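Local coordinates for DNA-binding protein (Sulfolobus solfataricus, PDB 3IRB) that is of unknown function but joins a zinc ribbon to an OB-fold domain and may bind acyl-CoA, at residues R15-M20 with L118-G123. Numbering follows the deposited sequence.
Sequences RWYDVM and LCYAEG
One face of the Y120 ring carries the end of the M20 side chain, modelled as selenomethionine. M20 CE sits 4.2 Å from the centroid of the Y120 ring, 3° off its normal, which makes a CH-pi contact. M20 SE lies over the same face but displaced toward the hydroxyl end, 3.7 Å from Y120 CZ, a Met-aromatic contact. The Y120 hydroxyl reaches the edge of the Y17 ring, near its plane, with Y120 OH 4.0 Å from Y17 CD1. The W16 ring meets L118 obliquely, with W16 CZ3 4.2 Å from L118 CD2. R15 NH1 stands over one W16 face, offset toward the rim, and V19 CG2 lies over the centre of one guanidinium face.

L118 CD2 is the apolar point shared by W16, V19 and M20. L118 CD2 touches M20 CG at 4.0 Å and meets V19 CG1. The M20 chain bends at its last torsion (chi3 109°), which turns M20 CE onto the strand backbone, 3.4 Å from L118 O.

The contact lays helix 12-28 against strand 114-123 of the OB-fold domain, away from the zinc site. Their local axes run at 144° and approach to 9.9 Å. I105 of strand 98-109 touches both W16 and Y120. P139 packs on M20 and Y120, and the M20 carbonyl accepts a hydrogen bond from W138 NE1.

Replacing Y120 with an alanine is likely to strip the selenium and methyl of M20 of the ring face they rest on and to open a gap beside Y17.

Helix and strand are joined through dispersion and weak CH-pi and Met-aromatic attraction, without hydrogen bonds between the two segments. The fit therefore probably rests largely on shape, with M20 packed against both L118 and the Y120 ring.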
ATOM      1  N   ARG A  15       6.990  10.396  11.807  1.00 15.49           N
ATOM      2  CA  ARG A  15       5.604  10.113  12.174  1.00 18.24           C
ATOM      3  C   ARG A  15       4.963   9.185  11.150  1.00 16.23           C
ATOM      4  O   ARG A  15       4.251   8.232  11.516  1.00 16.82           O
ATOM      5  CB  ARG A  15       4.783  11.395  12.290  1.00 19.07           C
ATOM      6  CG  ARG A  15       3.311  11.216  12.789  1.00 30.86           C
ATOM      7  CD  ARG A  15       2.218  11.367  11.677  1.00 45.93           C
ATOM      8  NE  ARG A  15       0.873  10.970  12.149  1.00 42.25           N
ATOM      9  CZ  ARG A  15      -0.089  10.445  11.379  1.00 45.07           C
ATOM     10  NH1 ARG A  15       0.125  10.233  10.083  1.00 43.59           N
ATOM     11  NH2 ARG A  15      -1.272  10.098  11.900  1.00 36.67           N
ATOM     12  N   TRP A  16       5.152   9.498   9.875  1.00 13.90           N
ATOM     13  CA  TRP A  16       4.548   8.694   8.815  1.00 15.77           C
ATOM     14  C   TRP A  16       5.197   7.294   8.808  1.00 15.24           C
ATOM     15  O   TRP A  16       4.521   6.290   8.587  1.00 17.21           O
ATOM     16  CB  TRP A  16       4.587   9.378   7.428  1.00 16.93           C
ATOM     17  CG  TRP A  16       3.464  10.377   7.244  1.00 16.92           C
ATOM     18  CD1 TRP A  16       3.563  11.734   7.209  1.00 18.58           C
ATOM     19  CD2 TRP A  16       2.072  10.075   7.116  1.00 19.33           C
ATOM     20  NE1 TRP A  16       2.322  12.298   7.090  1.00 18.00           N
ATOM     21  CE2 TRP A  16       1.388  11.301   7.012  1.00 18.65           C
ATOM     22  CE3 TRP A  16       1.331   8.880   7.095  1.00 21.06           C
ATOM     23  CZ2 TRP A  16       0.002  11.370   6.862  1.00 19.35           C
ATOM     24  CZ3 TRP A  16      -0.051   8.949   6.942  1.00 21.76           C
ATOM     25  CH2 TRP A  16      -0.695  10.186   6.823  1.00 15.30           C
ATOM     26  N   TYR A  17       6.492   7.231   9.043  1.00 12.62           N
ATOM     27  CA  TYR A  17       7.149   5.917   9.161  1.00 16.55           C
ATOM     28  C   TYR A  17       6.475   5.090  10.280  1.00 16.30           C
ATOM     29  O   TYR A  17       6.157   3.919  10.104  1.00 16.22           O
ATOM     30  CB  TYR A  17       8.634   6.083   9.410  1.00 17.33           C
ATOM     31  CG  TYR A  17       9.336   4.780   9.648  1.00 24.54           C
ATOM     32  CD1 TYR A  17       9.555   3.895   8.596  1.00 28.79           C
ATOM     33  CD2 TYR A  17       9.741   4.414  10.917  1.00 32.78           C
ATOM     34  CE1 TYR A  17      10.188   2.676   8.806  1.00 40.38           C
ATOM     35  CE2 TYR A  17      10.382   3.207  11.134  1.00 43.83           C
ATOM     36  CZ  TYR A  17      10.601   2.347  10.071  1.00 44.68           C
ATOM     37  OH  TYR A  17      11.225   1.145  10.290  1.00 57.81           O
ATOM     38  N   ASP A  18       6.242   5.733  11.408  1.00 17.27           N
ATOM     39  CA  ASP A  18       5.630   5.067  12.562  1.00 18.37           C
ATOM     40  C   ASP A  18       4.254   4.501  12.263  1.00 19.09           C
ATOM     41  O   ASP A  18       3.974   3.368  12.611  1.00 17.98           O
ATOM     42  CB  ASP A  18       5.561   6.026  13.744  1.00 18.25           C
ATOM     43  CG  ASP A  18       6.892   6.241  14.386  1.00 26.12           C
ATOM     44  OD1 ASP A  18       7.826   5.445  14.129  1.00 23.98           O
ATOM     45  OD2 ASP A  18       6.988   7.211  15.153  1.00 22.80           O
ATOM     46  N   VAL A  19       3.412   5.296  11.610  1.00 19.91           N
ATOM     47  CA  VAL A  19       2.078   4.875  11.225  1.00 19.12           C
ATOM     48  C   VAL A  19       2.139   3.692  10.257  1.00 17.36           C
ATOM     49  O   VAL A  19       1.430   2.694  10.439  1.00 19.70           O
ATOM     50  CB  VAL A  19       1.287   6.044  10.558  1.00 20.87           C
ATOM     51  CG1 VAL A  19       0.030   5.506   9.825  1.00 28.34           C
ATOM     52  CG2 VAL A  19       0.948   7.102  11.588  1.00 27.01           C
HETATM   53  N   MSE A  20       3.034   3.770   9.277  1.00 18.25           N
HETATM   54  CA  MSE A  20       3.175   2.697   8.290  1.00 18.51           C
HETATM   55  C   MSE A  20       3.716   1.424   8.935  1.00 20.82           C
HETATM   56  O   MSE A  20       3.303   0.319   8.587  1.00 20.71           O
HETATM   57  CB  MSE A  20       4.056   3.146   7.119  1.00 21.30           C
HETATM   58  CG  MSE A  20       3.440   4.349   6.369  1.00 25.97           C
HETATM   59 SE   MSE A  20       4.735   5.526   5.457  0.75 26.95          SE
HETATM   60  CE  MSE A  20       4.056   4.828   3.812  1.00 19.67           C
ATOM     61  N   LEU A 118      -0.722   2.190   1.584  1.00 18.56           N
ATOM     62  CA  LEU A 118      -0.111   3.458   2.003  1.00 21.87           C
ATOM     63  C   LEU A 118       1.376   3.381   1.695  1.00 21.24           C
ATOM     64  O   LEU A 118       2.075   2.545   2.265  1.00 22.69           O
ATOM     65  CB  LEU A 118      -0.372   3.693   3.489  1.00 23.92           C
ATOM     66  CG  LEU A 118      -0.107   5.068   4.081  1.00 25.76           C
ATOM     67  CD1 LEU A 118      -0.926   6.156   3.370  1.00 26.98           C
ATOM     68  CD2 LEU A 118      -0.416   5.011   5.581  1.00 30.66           C
ATOM     69  N   CYS A 119       1.833   4.246   0.794  1.00 16.45           N
ATOM     70  CA  CYS A 119       3.150   4.171   0.210  1.00 17.07           C
ATOM     71  C   CYS A 119       3.835   5.509   0.224  1.00 19.25           C
ATOM     72  O   CYS A 119       3.196   6.562   0.298  1.00 18.99           O
ATOM     73  CB  CYS A 119       3.046   3.742  -1.275  1.00 20.73           C
ATOM     74  SG  CYS A 119       2.301   2.156  -1.605  1.00 26.63           S
ATOM     75  N   TYR A 120       5.161   5.459   0.119  1.00 17.96           N
ATOM     76  CA  TYR A 120       5.945   6.598  -0.306  1.00 19.45           C
ATOM     77  C   TYR A 120       5.924   6.710  -1.821  1.00 20.02           C
ATOM     78  O   TYR A 120       6.062   5.702  -2.524  1.00 21.32           O
ATOM     79  CB  TYR A 120       7.399   6.393   0.090  1.00 20.47           C
ATOM     80  CG  TYR A 120       7.645   6.380   1.561  1.00 20.50           C
ATOM     81  CD1 TYR A 120       7.399   7.516   2.338  1.00 22.91           C
ATOM     82  CD2 TYR A 120       8.165   5.255   2.170  1.00 23.86           C
ATOM     83  CE1 TYR A 120       7.668   7.508   3.703  1.00 25.31           C
ATOM     84  CE2 TYR A 120       8.440   5.237   3.507  1.00 26.24           C
ATOM     85  CZ  TYR A 120       8.192   6.352   4.272  1.00 25.99           C
ATOM     86  OH  TYR A 120       8.505   6.286   5.600  1.00 27.95           O
ATOM     87  N   ALA A 121       5.762   7.933  -2.321  1.00 18.99           N
ATOM     88  CA  ALA A 121       5.743   8.191  -3.766  1.00 18.34           C
ATOM     89  C   ALA A 121       6.708   9.324  -4.065  1.00 17.86           C
ATOM     90  O   ALA A 121       6.868  10.232  -3.249  1.00 19.62           O
ATOM     91  CB  ALA A 121       4.305   8.544  -4.246  1.00 16.99           C
ATOM     92  N   GLU A 122       7.373   9.249  -5.210  1.00 18.62           N
ATOM     93  CA  GLU A 122       8.225  10.327  -5.674  1.00 18.58           C
ATOM     94  C   GLU A 122       8.030  10.487  -7.182  1.00 18.91           C
ATOM     95  O   GLU A 122       7.545   9.584  -7.849  1.00 19.56           O
ATOM     96  CB  GLU A 122       9.692  10.130  -5.268  1.00 22.84           C
ATOM     97  CG  GLU A 122       9.898  10.272  -3.725  1.00 24.44           C
ATOM     98  CD  GLU A 122      11.323  10.505  -3.256  1.00 37.28           C
ATOM     99  OE1 GLU A 122      12.176  10.959  -4.055  1.00 38.88           O
ATOM    100  OE2 GLU A 122      11.582  10.215  -2.053  1.00 39.60           O
ATOM    101  N   GLY A 123       8.336  11.689  -7.671  1.00 17.08           N
ATOM    102  CA  GLY A 123       8.198  12.047  -9.051  1.00 18.96           C
ATOM    103  C   GLY A 123       7.134  13.125  -9.288  1.00 20.38           C
ATOM    104  O   GLY A 123       6.843  13.954  -8.423  1.00 21.02           O
TER